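Local coordinates for uncharacterized protein (PDB 4JPQ) that is of unknown function but probably binds carbohydrate through a domain of carbohydrate-binding family 9, at residues A[3-8]-A[198-203]; A[71-76]-A[144-149]; A[97-102]-A[167-172]. One frame throughout, in Å; residues are numbered along the deposited sequence.

Contact 1 of 3, residues A[3-8]-A[198-203]; sequences SGKSLS and WSPIGL
Lys5 and the 198-203 loop are joined by two hydrogen bonds, one from each end of the lysine. Its backbone N donates to Ser199 OG over 3.2 Å, and an N-H...O angle of 166° makes this a nearly straight bond. Its ammonium NZ donates to the Trp198 carbonyl O at 2.8 Å, from a position tilted out of the carbonyl plane. Between these two points the lysine chain is extended beyond CG, and this lets one residue bridge both Ser199 and Trp198. The chain paths come closest at this level, Lys5 CA lying 5.4 Å from Ser199 CA.

The second kind of interaction is apolar and centres on the indole of Trp198. Lys5 CB forms a CH-pi contact over one face, 4.0 Å from the centroid of the six-membered ring and 26° off its normal, while CD passes close to NE1. On the opposite face Leu7 CD1 stands above the plane, offset toward the rim, and Leu7 CG approaches CZ2 to 3.7 Å. Ser6 supplies backbone at the ring edge, so residues 5-7 wrap two faces and an edge of the indole. The ring reaches them because its CG is anti to the backbone N (chi1 167°), beside the carbonyl carbon. An alanine in place of Trp198 would probably strip Lys5 CB and Leu7 of their shared apolar partner and open a gap beneath the start of strand 6-11.

Phe53 of strand 50-57 and Phe183 of strand 178-186 also meet the indole, edge-to-face. Strand 6-11 runs parallel to both 50-57 and 215-219, and Lys5 and Leu7 share backbone hydrogen bonds with Thr216; the contact itself joins the start of strand 6-11 to the loop after 195-197.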
ATOM      1  N   SER A   3       0.074  21.305   5.069  1.00129.10           N
ATOM      2  CA  SER A   3       1.169  20.294   5.027  1.00117.40           C
ATOM      3  C   SER A   3       0.593  18.897   5.284  1.00108.88           C
ATOM      4  O   SER A   3      -0.490  18.728   5.891  1.00 94.63           O
ATOM      5  CB  SER A   3       2.347  20.529   6.002  1.00111.45           C
ATOM      6  OG  SER A   3       3.006  21.750   5.772  1.00111.42           O
ATOM      7  N   GLY A   4       1.323  17.903   4.793  1.00 90.97           N
ATOM      8  CA  GLY A   4       0.976  16.515   5.014  1.00 81.12           C
ATOM      9  C   GLY A   4       1.723  15.979   6.211  1.00 79.58           C
ATOM     10  O   GLY A   4       2.569  16.662   6.795  1.00 78.99           O
ATOM     11  N   LYS A   5       1.396  14.739   6.565  1.00 73.41           N
ATOM     12  CA  LYS A   5       2.039  14.032   7.673  1.00 70.27           C
ATOM     13  C   LYS A   5       3.470  13.599   7.320  1.00 71.87           C
ATOM     14  O   LYS A   5       3.895  13.667   6.163  1.00 68.77           O
ATOM     15  CB  LYS A   5       1.226  12.796   8.091  1.00 69.11           C
ATOM     16  CG  LYS A   5      -0.108  13.095   8.761  1.00 70.93           C
ATOM     17  CD  LYS A   5      -0.775  11.791   9.190  1.00 68.97           C
ATOM     18  CE  LYS A   5      -2.098  12.006   9.895  1.00 70.64           C
ATOM     19  NZ  LYS A   5      -2.802  10.708  10.090  1.00 69.10           N
ATOM     20  N   SER A   6       4.197  13.158   8.347  1.00 74.24           N
ATOM     21  CA  SER A   6       5.566  12.689   8.211  1.00 69.99           C
ATOM     22  C   SER A   6       5.785  11.357   8.949  1.00 68.55           C
ATOM     23  O   SER A   6       5.161  11.090   9.990  1.00 66.48           O
ATOM     24  CB  SER A   6       6.544  13.766   8.657  1.00 71.41           C
ATOM     25  OG  SER A   6       6.395  14.880   7.799  1.00 77.33           O
ATOM     26  N   LEU A   7       6.673  10.541   8.381  1.00 60.59           N
ATOM     27  CA  LEU A   7       7.052   9.242   8.914  1.00 61.54           C
ATOM     28  C   LEU A   7       8.528   8.961   8.828  1.00 66.18           C
ATOM     29  O   LEU A   7       9.155   9.286   7.817  1.00 68.92           O
ATOM     30  CB  LEU A   7       6.366   8.107   8.141  1.00 61.55           C
ATOM     31  CG  LEU A   7       5.262   7.327   8.830  1.00 62.42           C
ATOM     32  CD1 LEU A   7       4.792   6.238   7.877  1.00 55.71           C
ATOM     33  CD2 LEU A   7       5.742   6.726  10.155  1.00 71.80           C
ATOM     34  N   SER A   8       9.042   8.297   9.869  1.00 77.39           N
ATOM     35  CA  SER A   8      10.408   7.792   9.912  1.00 80.96           C
ATOM     36  C   SER A   8      10.300   6.309   9.567  1.00 70.85           C
ATOM     37  O   SER A   8       9.581   5.559  10.236  1.00 71.76           O
ATOM     38  CB  SER A   8      11.029   7.967  11.293  1.00 82.75           C
ATOM     39  OG  SER A   8      11.124   9.338  11.602  1.00 98.85           O
ATOM     40  N   TRP A 198      -3.946   7.897   5.061  1.00 52.25           N
ATOM     41  CA  TRP A 198      -3.021   8.153   6.158  1.00 52.18           C
ATOM     42  C   TRP A 198      -2.872   9.663   6.325  1.00 56.73           C
ATOM     43  O   TRP A 198      -3.207  10.204   7.394  1.00 56.57           O
ATOM     44  CB  TRP A 198      -1.670   7.456   5.920  1.00 57.32           C
ATOM     45  CG  TRP A 198      -0.599   7.926   6.831  1.00 57.52           C
ATOM     46  CD1 TRP A 198      -0.560   7.807   8.195  1.00 59.25           C
ATOM     47  CD2 TRP A 198       0.588   8.603   6.451  1.00 54.05           C
ATOM     48  NE1 TRP A 198       0.589   8.372   8.684  1.00 57.51           N
ATOM     49  CE2 TRP A 198       1.315   8.865   7.632  1.00 56.34           C
ATOM     50  CE3 TRP A 198       1.121   9.012   5.221  1.00 53.94           C
ATOM     51  CZ2 TRP A 198       2.548   9.521   7.620  1.00 62.64           C
ATOM     52  CZ3 TRP A 198       2.350   9.662   5.208  1.00 57.35           C
ATOM     53  CH2 TRP A 198       3.052   9.907   6.406  1.00 60.72           C
ATOM     54  N   SER A 199      -2.349  10.322   5.288  1.00 53.14           N
ATOM     55  CA  SER A 199      -2.193  11.775   5.295  1.00 59.71           C
ATOM     56  C   SER A 199      -3.464  12.318   4.646  1.00 64.58           C
ATOM     57  O   SER A 199      -3.980  11.660   3.711  1.00 51.33           O
ATOM     58  CB  SER A 199      -0.949  12.231   4.542  1.00 58.55           C
ATOM     59  OG  SER A 199      -0.827  13.637   4.609  1.00 59.53           O
ATOM     60  N   PRO A 200      -3.969  13.501   5.114  1.00 60.63           N
ATOM     61  CA  PRO A 200      -5.253  13.983   4.579  1.00 65.67           C
ATOM     62  C   PRO A 200      -5.235  14.509   3.145  1.00 68.41           C
ATOM     63  O   PRO A 200      -4.192  14.945   2.654  1.00 77.78           O
ATOM     64  CB  PRO A 200      -5.662  15.094   5.565  1.00 71.84           C
ATOM     65  CG  PRO A 200      -4.857  14.840   6.791  1.00 76.99           C
ATOM     66  CD  PRO A 200      -3.554  14.319   6.265  1.00 66.58           C
ATOM     67  N   ILE A 201      -6.412  14.464   2.514  1.00 65.73           N
ATOM     68  CA  ILE A 201      -6.653  14.897   1.125  1.00 65.77           C
ATOM     69  C   ILE A 201      -7.814  15.886   1.151  1.00 68.19           C
ATOM     70  O   ILE A 201      -8.845  15.599   1.770  1.00 72.09           O
ATOM     71  CB  ILE A 201      -7.010  13.701   0.207  1.00 66.21           C
ATOM     72  CG1 ILE A 201      -5.817  12.744   0.086  1.00 69.84           C
ATOM     73  CG2 ILE A 201      -7.442  14.185  -1.178  1.00 71.75           C
ATOM     74  CD1 ILE A 201      -6.158  11.393  -0.502  1.00 70.81           C
ATOM     75  N   GLY A 202      -7.645  17.017   0.455  1.00 66.25           N
ATOM     76  CA  GLY A 202      -8.633  18.099   0.415  1.00 72.04           C
ATOM     77  C   GLY A 202      -9.335  18.301  -0.919  1.00 73.16           C
ATOM     78  O   GLY A 202      -9.715  19.417  -1.240  1.00 88.64           O
ATOM     79  N   LEU A 203      -9.514  17.231  -1.688  1.00 71.56           N
ATOM     80  CA  LEU A 203     -10.212  17.291  -2.970  1.00 73.40           C
ATOM     81  C   LEU A 203     -11.676  17.118  -2.626  1.00 75.14           C
ATOM     82  O   LEU A 203     -12.005  16.425  -1.651  1.00 76.56           O
ATOM     83  CB  LEU A 203      -9.705  16.214  -3.930  1.00 74.23           C
ATOM     84  CG  LEU A 203      -8.210  16.330  -4.284  1.00 77.20           C
ATOM     85  CD1 LEU A 203      -7.720  15.096  -5.026  1.00 73.02           C
ATOM     86  CD2 LEU A 203      -7.907  17.597  -5.078  1.00 78.12           C
TER

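Contact 2 of 3, residues A[71-76]-A[144-149]; sequences ASVRAV and EPFEER
Phe146 lies between Ala75 and Arg149. Ala75 CB makes a CH-pi contact over one ring face, 3.9 Å from the centroid and 17° off the normal; on the opposite face Arg149 NH2 stands 3.5 Å above the plane, offset toward the rim. Arg74 CA and Val73 CG2 approach the ring obliquely. The guanidinium of Arg74 has Val76 CG2 over the centre of one face, and its charge is paired by a salt bridge from NH1 to Asp87. The ring swings over Ala75 because Phe146 CG sits between the backbone N and the carbonyl carbon (chi1 57°).

Four backbone hydrogen bonds define two antiparallel hydrogen-bonded pairs, Val73 with Arg149 and Ala75 with Phe146. The bond from Arg149 N to Val73 O measures 2.8 Å, that from Ala75 N to Phe146 O 2.9 Å. One residue, Arg74, faces two, Glu147 and Glu148, between the pairs: a beta bulge in the 146-149 strand. Beside it, Ser72 OG donates to Glu148 OE2 at 2.7 Å, onto the anti lone pair of OE2, away from OE1; the same oxygen also accepts from Gln191 N, so two donors grip it.

Strands 72-75 and 146-150 form a two-stranded antiparallel sheet. The chain turns a corner at Ala71, just after strand 61-70, and Val73 packs on Cys153 and Trp155 of strand 152-162.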
ATOM      1  N   ALA A  71     -16.288  -5.006   8.198  1.00 64.96           N
ATOM      2  CA  ALA A  71     -17.578  -5.738   8.158  1.00 65.11           C
ATOM      3  C   ALA A  71     -17.731  -6.776   7.051  1.00 58.25           C
ATOM      4  O   ALA A  71     -18.621  -7.626   7.141  1.00 68.18           O
ATOM      5  CB  ALA A  71     -18.762  -4.765   8.141  1.00 64.89           C
ATOM      6  N   SER A  72     -16.910  -6.688   6.004  1.00 51.42           N
ATOM      7  CA  SER A  72     -16.930  -7.668   4.908  1.00 52.00           C
ATOM      8  C   SER A  72     -15.639  -7.647   4.104  1.00 49.26           C
ATOM      9  O   SER A  72     -14.934  -6.636   4.092  1.00 52.52           O
ATOM     10  CB  SER A  72     -18.131  -7.457   3.968  1.00 49.84           C
ATOM     11  OG  SER A  72     -18.046  -6.246   3.234  1.00 53.53           O
ATOM     12  N   VAL A  73     -15.364  -8.770   3.438  1.00 47.66           N
ATOM     13  CA  VAL A  73     -14.193  -8.937   2.569  1.00 47.27           C
ATOM     14  C   VAL A  73     -14.600  -9.564   1.241  1.00 47.16           C
ATOM     15  O   VAL A  73     -15.606 -10.267   1.164  1.00 51.77           O
ATOM     16  CB  VAL A  73     -13.070  -9.755   3.236  1.00 50.88           C
ATOM     17  CG1 VAL A  73     -12.497  -8.987   4.416  1.00 49.69           C
ATOM     18  CG2 VAL A  73     -13.544 -11.131   3.685  1.00 54.35           C
ATOM     19  N   ARG A  74     -13.788  -9.326   0.218  1.00 44.32           N
ATOM     20  CA  ARG A  74     -14.075  -9.747  -1.160  1.00 50.21           C
ATOM     21  C   ARG A  74     -12.771  -9.788  -1.953  1.00 44.62           C
ATOM     22  O   ARG A  74     -11.907  -8.966  -1.708  1.00 45.94           O
ATOM     23  CB  ARG A  74     -15.021  -8.708  -1.766  1.00 47.51           C
ATOM     24  CG  ARG A  74     -15.482  -8.910  -3.200  1.00 48.72           C
ATOM     25  CD  ARG A  74     -16.331  -7.717  -3.637  1.00 48.65           C
ATOM     26  NE  ARG A  74     -16.956  -7.905  -4.950  1.00 49.14           N
ATOM     27  CZ  ARG A  74     -16.413  -7.624  -6.138  1.00 48.90           C
ATOM     28  NH1 ARG A  74     -15.177  -7.120  -6.269  1.00 59.91           N
ATOM     29  NH2 ARG A  74     -17.125  -7.858  -7.236  1.00 54.82           N
ATOM     30  N   ALA A  75     -12.632 -10.737  -2.873  1.00 48.82           N
ATOM     31  CA  ALA A  75     -11.421 -10.852  -3.724  1.00 50.42           C
ATOM     32  C   ALA A  75     -11.740 -11.572  -5.029  1.00 51.66           C
ATOM     33  O   ALA A  75     -11.363 -12.714  -5.233  1.00 62.96           O
ATOM     34  CB  ALA A  75     -10.305 -11.546  -2.979  1.00 58.02           C
ATOM     35  N   VAL A  76     -12.506 -10.900  -5.878  1.00 50.60           N
ATOM     36  CA  VAL A  76     -12.929 -11.437  -7.168  1.00 54.87           C
ATOM     37  C   VAL A  76     -11.814 -11.398  -8.227  1.00 50.59           C
ATOM     38  O   VAL A  76     -11.748 -12.297  -9.068  1.00 55.58           O
ATOM     39  CB  VAL A  76     -14.226 -10.722  -7.675  1.00 52.05           C
ATOM     40  CG1 VAL A  76     -14.662 -11.237  -9.055  1.00 51.62           C
ATOM     41  CG2 VAL A  76     -15.352 -10.909  -6.653  1.00 50.10           C
ATOM     42  N   GLU A 144      -7.120 -18.615  -3.440  1.00 74.14           N
ATOM     43  CA  GLU A 144      -8.099 -18.546  -4.526  1.00 82.76           C
ATOM     44  C   GLU A 144      -8.913 -17.249  -4.486  1.00 69.13           C
ATOM     45  O   GLU A 144      -9.144 -16.717  -3.399  1.00 60.61           O
ATOM     46  CB  GLU A 144      -9.133 -19.712  -4.455  1.00106.25           C
ATOM     47  CG  GLU A 144      -8.629 -21.153  -4.327  1.00119.41           C
ATOM     48  CD  GLU A 144      -7.624 -21.555  -5.385  1.00131.58           C
ATOM     49  OE1 GLU A 144      -7.652 -20.995  -6.514  1.00130.74           O
ATOM     50  OE2 GLU A 144      -6.813 -22.455  -5.077  1.00129.95           O
ATOM     51  N   PRO A 145      -9.352 -16.742  -5.660  1.00 64.82           N
ATOM     52  CA  PRO A 145     -10.279 -15.599  -5.616  1.00 57.42           C
ATOM     53  C   PRO A 145     -11.622 -16.029  -4.989  1.00 57.27           C
ATOM     54  O   PRO A 145     -11.986 -17.208  -5.091  1.00 61.10           O
ATOM     55  CB  PRO A 145     -10.473 -15.210  -7.094  1.00 55.84           C
ATOM     56  CG  PRO A 145      -9.479 -15.995  -7.875  1.00 59.68           C
ATOM     57  CD  PRO A 145      -9.032 -17.156  -7.043  1.00 62.85           C
ATOM     58  N   PHE A 146     -12.328 -15.103  -4.335  1.00 56.91           N
ATOM     59  CA  PHE A 146     -13.622 -15.410  -3.677  1.00 56.81           C
ATOM     60  C   PHE A 146     -14.628 -14.261  -3.679  1.00 53.10           C
ATOM     61  O   PHE A 146     -14.247 -13.100  -3.537  1.00 50.31           O
ATOM     62  CB  PHE A 146     -13.407 -15.908  -2.225  1.00 53.43           C
ATOM     63  CG  PHE A 146     -12.630 -14.953  -1.328  1.00 49.61           C
ATOM     64  CD1 PHE A 146     -13.282 -13.943  -0.597  1.00 50.89           C
ATOM     65  CD2 PHE A 146     -11.254 -15.084  -1.175  1.00 48.05           C
ATOM     66  CE1 PHE A 146     -12.572 -13.084   0.241  1.00 46.21           C
ATOM     67  CE2 PHE A 146     -10.533 -14.225  -0.337  1.00 52.59           C
ATOM     68  CZ  PHE A 146     -11.193 -13.221   0.374  1.00 45.50           C
ATOM     69  N   GLU A 147     -15.912 -14.612  -3.813  1.00 61.84           N
ATOM     70  CA  GLU A 147     -17.023 -13.646  -3.758  1.00 62.62           C
ATOM     71  C   GLU A 147     -17.155 -13.094  -2.342  1.00 55.86           C
ATOM     72  O   GLU A 147     -16.696 -13.718  -1.381  1.00 58.88           O
ATOM     73  CB  GLU A 147     -18.349 -14.284  -4.203  1.00 73.82           C
ATOM     74  CG  GLU A 147     -18.408 -14.616  -5.701  1.00 82.75           C
ATOM     75  CD  GLU A 147     -18.423 -13.376  -6.605  1.00 91.00           C
ATOM     76  OE1 GLU A 147     -18.880 -12.279  -6.194  1.00 90.73           O
ATOM     77  OE2 GLU A 147     -17.954 -13.497  -7.750  1.00 77.99           O
ATOM     78  N   GLU A 148     -17.775 -11.929  -2.223  1.00 47.29           N
ATOM     79  CA  GLU A 148     -17.892 -11.256  -0.934  1.00 48.92           C
ATOM     80  C   GLU A 148     -18.398 -12.155   0.212  1.00 47.47           C
ATOM     81  O   GLU A 148     -19.385 -12.838   0.045  1.00 46.85           O
ATOM     82  CB  GLU A 148     -18.782 -10.000  -1.049  1.00 49.17           C
ATOM     83  CG  GLU A 148     -18.844  -9.162   0.229  1.00 54.15           C
ATOM     84  CD  GLU A 148     -19.511  -7.813   0.053  1.00 58.70           C
ATOM     85  OE1 GLU A 148     -20.390  -7.683  -0.813  1.00 61.82           O
ATOM     86  OE2 GLU A 148     -19.141  -6.879   0.800  1.00 65.04           O
ATOM     87  N   ARG A 149     -17.692 -12.137   1.349  1.00 52.25           N
ATOM     88  CA  ARG A 149     -18.085 -12.840   2.575  1.00 55.05           C
ATOM     89  C   ARG A 149     -18.444 -11.786   3.627  1.00 54.70           C
ATOM     90  O   ARG A 149     -17.578 -11.027   4.090  1.00 56.11           O
ATOM     91  CB  ARG A 149     -16.961 -13.703   3.118  1.00 62.16           C
ATOM     92  CG  ARG A 149     -16.453 -14.799   2.190  1.00 72.31           C
ATOM     93  CD  ARG A 149     -15.211 -15.421   2.815  1.00 76.40           C
ATOM     94  NE  ARG A 149     -14.438 -16.237   1.886  1.00 81.25           N
ATOM     95  CZ  ARG A 149     -13.195 -16.683   2.106  1.00 80.81           C
ATOM     96  NH1 ARG A 149     -12.523 -16.394   3.235  1.00 78.12           N
ATOM     97  NH2 ARG A 149     -12.599 -17.426   1.171  1.00 81.69           N
TER

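Contact 3 of 3, residues A[97-102]-A[167-172]; sequences EGDDRY and FQHSVG. With SO4 (sulfate ion), chain F.
The backbones of Glu97 and Val171 stay 8.2 Å apart at their CA atoms, and those of Arg101 and Gln168 8.4 Å, too wide for direct main-chain bonding, so side chains and a water make the link between the two loops.

His169 is the centre of the side-chain meeting. Its ring edge receives two residues: Asp99 CG lies in the ring plane and the carboxylate stands at 90° across it, OD1 and OD2 each 3.5 Å from His169 NE2, and Arg101 CB comes to the edge at CE1, 3.8 Å away. Asp99 reaches the ring with CG between the backbone N and the carbonyl carbon (chi1 67°). The NE2 approach is not a hydrogen bond; the Tyr103 hydroxyl is bonded to ND1 and helps fix the ring's rotation. Arg101 crosses Gln168 at about a right angle, Arg101 CD resting 3.6 Å from Gln168 OE1. Arg101 NH1 also makes a long, weak ion pair with Glu122.

Glu97, bent at chi2, slides past Val171 in the opposite direction, its carboxylate oxygens touching Val171 CG2. A water donates to Glu97 OE2 at 3.1 Å and accepts from Ser170 N at 3.0 Å. At the far end of the 167-172 segment a sulfate, probably from the crystallisation liquor, takes a hydrogen bond from Gly172 N to O4 at 2.7 Å and a weak one to O2; Ser173 N also binds it.

The Asp99 carboxylate at NE2 might favour a protonated ring, though the nearby Arg101 would oppose this. The direct contacts are van der Waals and long polar approaches, with one water joining Glu97 to Ser170 N, as expected of a surface contact between the loop joining strands 89-95 and 102-108 and the loop preceding strand 178-186.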
ATOM      1  N   GLU A  97      11.752  10.123  -6.283  1.00 85.38           N
ATOM      2  CA  GLU A  97      12.895  10.982  -6.637  1.00106.27           C
ATOM      3  C   GLU A  97      12.582  12.484  -6.624  1.00106.28           C
ATOM      4  O   GLU A  97      13.382  13.267  -7.133  1.00 91.83           O
ATOM      5  CB  GLU A  97      13.404  10.572  -8.046  1.00107.22           C
ATOM      6  CG  GLU A  97      14.926  10.402  -8.248  1.00114.50           C
ATOM      7  CD  GLU A  97      15.398   8.958  -8.015  1.00114.05           C
ATOM      8  OE1 GLU A  97      15.583   8.553  -6.841  1.00 99.12           O
ATOM      9  OE2 GLU A  97      15.616   8.231  -9.017  1.00103.74           O
ATOM     10  N   GLY A  98      11.454  12.888  -6.037  1.00107.28           N
ATOM     11  CA  GLY A  98      11.039  14.290  -6.045  1.00107.34           C
ATOM     12  C   GLY A  98      10.676  14.871  -7.414  1.00113.82           C
ATOM     13  O   GLY A  98      10.677  16.096  -7.572  1.00114.65           O
ATOM     14  N   ASP A  99      10.414  14.011  -8.408  1.00113.31           N
ATOM     15  CA  ASP A  99       9.952  14.426  -9.745  1.00105.32           C
ATOM     16  C   ASP A  99       8.449  14.140  -9.749  1.00 94.94           C
ATOM     17  O   ASP A  99       7.907  13.661  -8.737  1.00 87.28           O
ATOM     18  CB  ASP A  99      10.715  13.730 -10.897  1.00103.29           C
ATOM     19  CG  ASP A  99      10.458  12.222 -10.987  1.00 99.53           C
ATOM     20  OD1 ASP A  99      10.292  11.551  -9.936  1.00114.12           O
ATOM     21  OD2 ASP A  99      10.461  11.710 -12.124  1.00 88.25           O
ATOM     22  N   ASP A 100       7.779  14.429 -10.861  1.00 94.74           N
ATOM     23  CA  ASP A 100       6.316  14.246 -10.936  1.00 97.31           C
ATOM     24  C   ASP A 100       5.831  12.815 -11.113  1.00 91.89           C
ATOM     25  O   ASP A 100       4.644  12.556 -10.907  1.00102.07           O
ATOM     26  CB  ASP A 100       5.712  15.158 -12.005  1.00104.15           C
ATOM     27  CG  ASP A 100       5.875  16.639 -11.670  1.00104.46           C
ATOM     28  OD1 ASP A 100       6.224  16.987 -10.515  1.00 91.71           O
ATOM     29  OD2 ASP A 100       5.634  17.464 -12.570  1.00106.19           O
ATOM     30  N   ARG A 101       6.721  11.897 -11.486  1.00 80.05           N
ATOM     31  CA  ARG A 101       6.342  10.501 -11.624  1.00 77.71           C
ATOM     32  C   ARG A 101       6.118   9.868 -10.247  1.00 78.56           C
ATOM     33  O   ARG A 101       6.845  10.163  -9.283  1.00 89.50           O
ATOM     34  CB  ARG A 101       7.403   9.694 -12.364  1.00 89.76           C
ATOM     35  CG  ARG A 101       7.564  10.025 -13.835  1.00 93.53           C
ATOM     36  CD  ARG A 101       8.474   8.929 -14.434  1.00 93.66           C
ATOM     37  NE  ARG A 101       9.215   9.258 -15.663  1.00 90.15           N
ATOM     38  CZ  ARG A 101       8.866   8.948 -16.924  1.00 97.59           C
ATOM     39  NH1 ARG A 101       7.725   8.303 -17.230  1.00 97.19           N
ATOM     40  NH2 ARG A 101       9.681   9.314 -17.923  1.00 99.22           N
ATOM     41  N   TYR A 102       5.089   9.029 -10.161  1.00 68.87           N
ATOM     42  CA  TYR A 102       4.758   8.288  -8.927  1.00 61.49           C
ATOM     43  C   TYR A 102       4.269   6.896  -9.298  1.00 61.37           C
ATOM     44  O   TYR A 102       3.969   6.625 -10.477  1.00 62.73           O
ATOM     45  CB  TYR A 102       3.694   9.011  -8.069  1.00 52.52           C
ATOM     46  CG  TYR A 102       2.304   8.970  -8.638  1.00 50.26           C
ATOM     47  CD1 TYR A 102       1.905   9.862  -9.649  1.00 54.76           C
ATOM     48  CD2 TYR A 102       1.378   8.023  -8.193  1.00 50.70           C
ATOM     49  CE1 TYR A 102       0.618   9.808 -10.195  1.00 52.13           C
ATOM     50  CE2 TYR A 102       0.096   7.951  -8.740  1.00 45.98           C
ATOM     51  CZ  TYR A 102      -0.283   8.844  -9.727  1.00 50.68           C
ATOM     52  OH  TYR A 102      -1.543   8.765 -10.242  1.00 48.98           O
ATOM     53  N   PHE A 167       9.959   0.669 -11.633  1.00 65.63           N
ATOM     54  CA  PHE A 167      10.299   0.307 -13.021  1.00 62.77           C
ATOM     55  C   PHE A 167      10.582   1.414 -14.026  1.00 64.62           C
ATOM     56  O   PHE A 167      11.142   1.129 -15.089  1.00 68.39           O
ATOM     57  CB  PHE A 167       9.301  -0.730 -13.590  1.00 62.05           C
ATOM     58  CG  PHE A 167       7.898  -0.220 -13.826  1.00 58.43           C
ATOM     59  CD1 PHE A 167       6.951  -0.223 -12.811  1.00 54.69           C
ATOM     60  CD2 PHE A 167       7.508   0.196 -15.095  1.00 64.26           C
ATOM     61  CE1 PHE A 167       5.656   0.229 -13.040  1.00 54.91           C
ATOM     62  CE2 PHE A 167       6.212   0.643 -15.338  1.00 67.28           C
ATOM     63  CZ  PHE A 167       5.284   0.664 -14.305  1.00 60.21           C
ATOM     64  N   GLN A 168      10.187   2.644 -13.695  1.00 64.18           N
ATOM     65  CA  GLN A 168      10.486   3.829 -14.505  1.00 67.32           C
ATOM     66  C   GLN A 168      11.674   4.649 -13.950  1.00 66.44           C
ATOM     67  O   GLN A 168      11.905   5.767 -14.416  1.00 68.04           O
ATOM     68  CB  GLN A 168       9.251   4.722 -14.614  1.00 72.88           C
ATOM     69  CG  GLN A 168       8.039   4.073 -15.273  1.00 75.03           C
ATOM     70  CD  GLN A 168       6.813   4.980 -15.270  1.00 80.96           C
ATOM     71  OE1 GLN A 168       6.637   5.816 -14.378  1.00 92.67           O
ATOM     72  NE2 GLN A 168       5.959   4.820 -16.270  1.00 78.10           N
ATOM     73  N   HIS A 169      12.433   4.100 -12.988  1.00 70.08           N
ATOM     74  CA  HIS A 169      13.604   4.774 -12.372  1.00 68.67           C
ATOM     75  C   HIS A 169      14.780   3.827 -12.155  1.00 68.95           C
ATOM     76  O   HIS A 169      14.625   2.608 -12.243  1.00 73.37           O
ATOM     77  CB  HIS A 169      13.212   5.373 -11.006  1.00 62.79           C
ATOM     78  CG  HIS A 169      12.203   6.477 -11.084  1.00 59.29           C
ATOM     79  ND1 HIS A 169      10.849   6.246 -11.161  1.00 57.49           N
ATOM     80  CD2 HIS A 169      12.352   7.821 -11.099  1.00 59.93           C
ATOM     81  CE1 HIS A 169      10.207   7.397 -11.230  1.00 57.97           C
ATOM     82  NE2 HIS A 169      11.097   8.369 -11.193  1.00 59.09           N
ATOM     83  N   SER A 170      15.945   4.412 -11.872  1.00 75.04           N
ATOM     84  CA  SER A 170      17.167   3.673 -11.546  1.00 77.07           C
ATOM     85  C   SER A 170      17.500   3.989 -10.095  1.00 76.70           C
ATOM     86  O   SER A 170      18.512   4.614  -9.800  1.00 93.78           O
ATOM     87  CB  SER A 170      18.307   4.070 -12.482  1.00 79.04           C
ATOM     88  OG  SER A 170      18.020   3.654 -13.798  1.00 86.86           O
ATOM     89  N   VAL A 171      16.621   3.566  -9.193  1.00 70.79           N
ATOM     90  CA  VAL A 171      16.788   3.816  -7.757  1.00 76.01           C
ATOM     91  C   VAL A 171      17.757   2.742  -7.259  1.00 76.75           C
ATOM     92  O   VAL A 171      17.521   1.545  -7.454  1.00 72.76           O
ATOM     93  CB  VAL A 171      15.443   3.805  -6.977  1.00 75.19           C
ATOM     94  CG1 VAL A 171      15.645   4.273  -5.541  1.00 69.26           C
ATOM     95  CG2 VAL A 171      14.430   4.725  -7.637  1.00 85.71           C
ATOM     96  N   GLY A 172      18.849   3.182  -6.637  1.00 84.84           N
ATOM     97  CA  GLY A 172      19.914   2.296  -6.166  1.00 89.01           C
ATOM     98  C   GLY A 172      19.704   1.741  -4.777  1.00 85.67           C
ATOM     99  O   GLY A 172      19.559   0.531  -4.614  1.00 86.25           O
TER
HETATM  100  S   SO4 F 304      20.268   6.040  -6.106  1.00158.23           S
HETATM  101  O1  SO4 F 304      19.328   7.151  -6.399  1.00151.43           O
HETATM  102  O2  SO4 F 304      20.476   5.237  -7.333  1.00177.96           O
HETATM  103  O3  SO4 F 304      21.579   6.555  -5.665  1.00100.06           O
HETATM  104  O4  SO4 F 304      19.714   5.191  -5.027  1.00182.09           O
HETATM  105  O   HOH W   1      16.062   7.401 -12.015  1.00 54.11           O

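Of the three, contact 1 closes the longest loop, and contacts 2 and 3 are both nested inside it; these two interleave, their segments alternating along the sequence. Contacts 1 and 3 are the closest two, centres 20 Å and nearest atoms about 10 Å apart, and both connect to strand 178-186: 195-197, which leads into 198-203, and 89-95, which leads into 97-102, each pair with it antiparallel. Contact 2 lies on the other side of the chain's centre, its own centre 30 Å from contact 1 and 34 Å from contact 3. No two contacts touch. They thus join chain-distant segments at separate places in the strand-rich fold, consistent with a single compact domain of this carbohydrate-binding family.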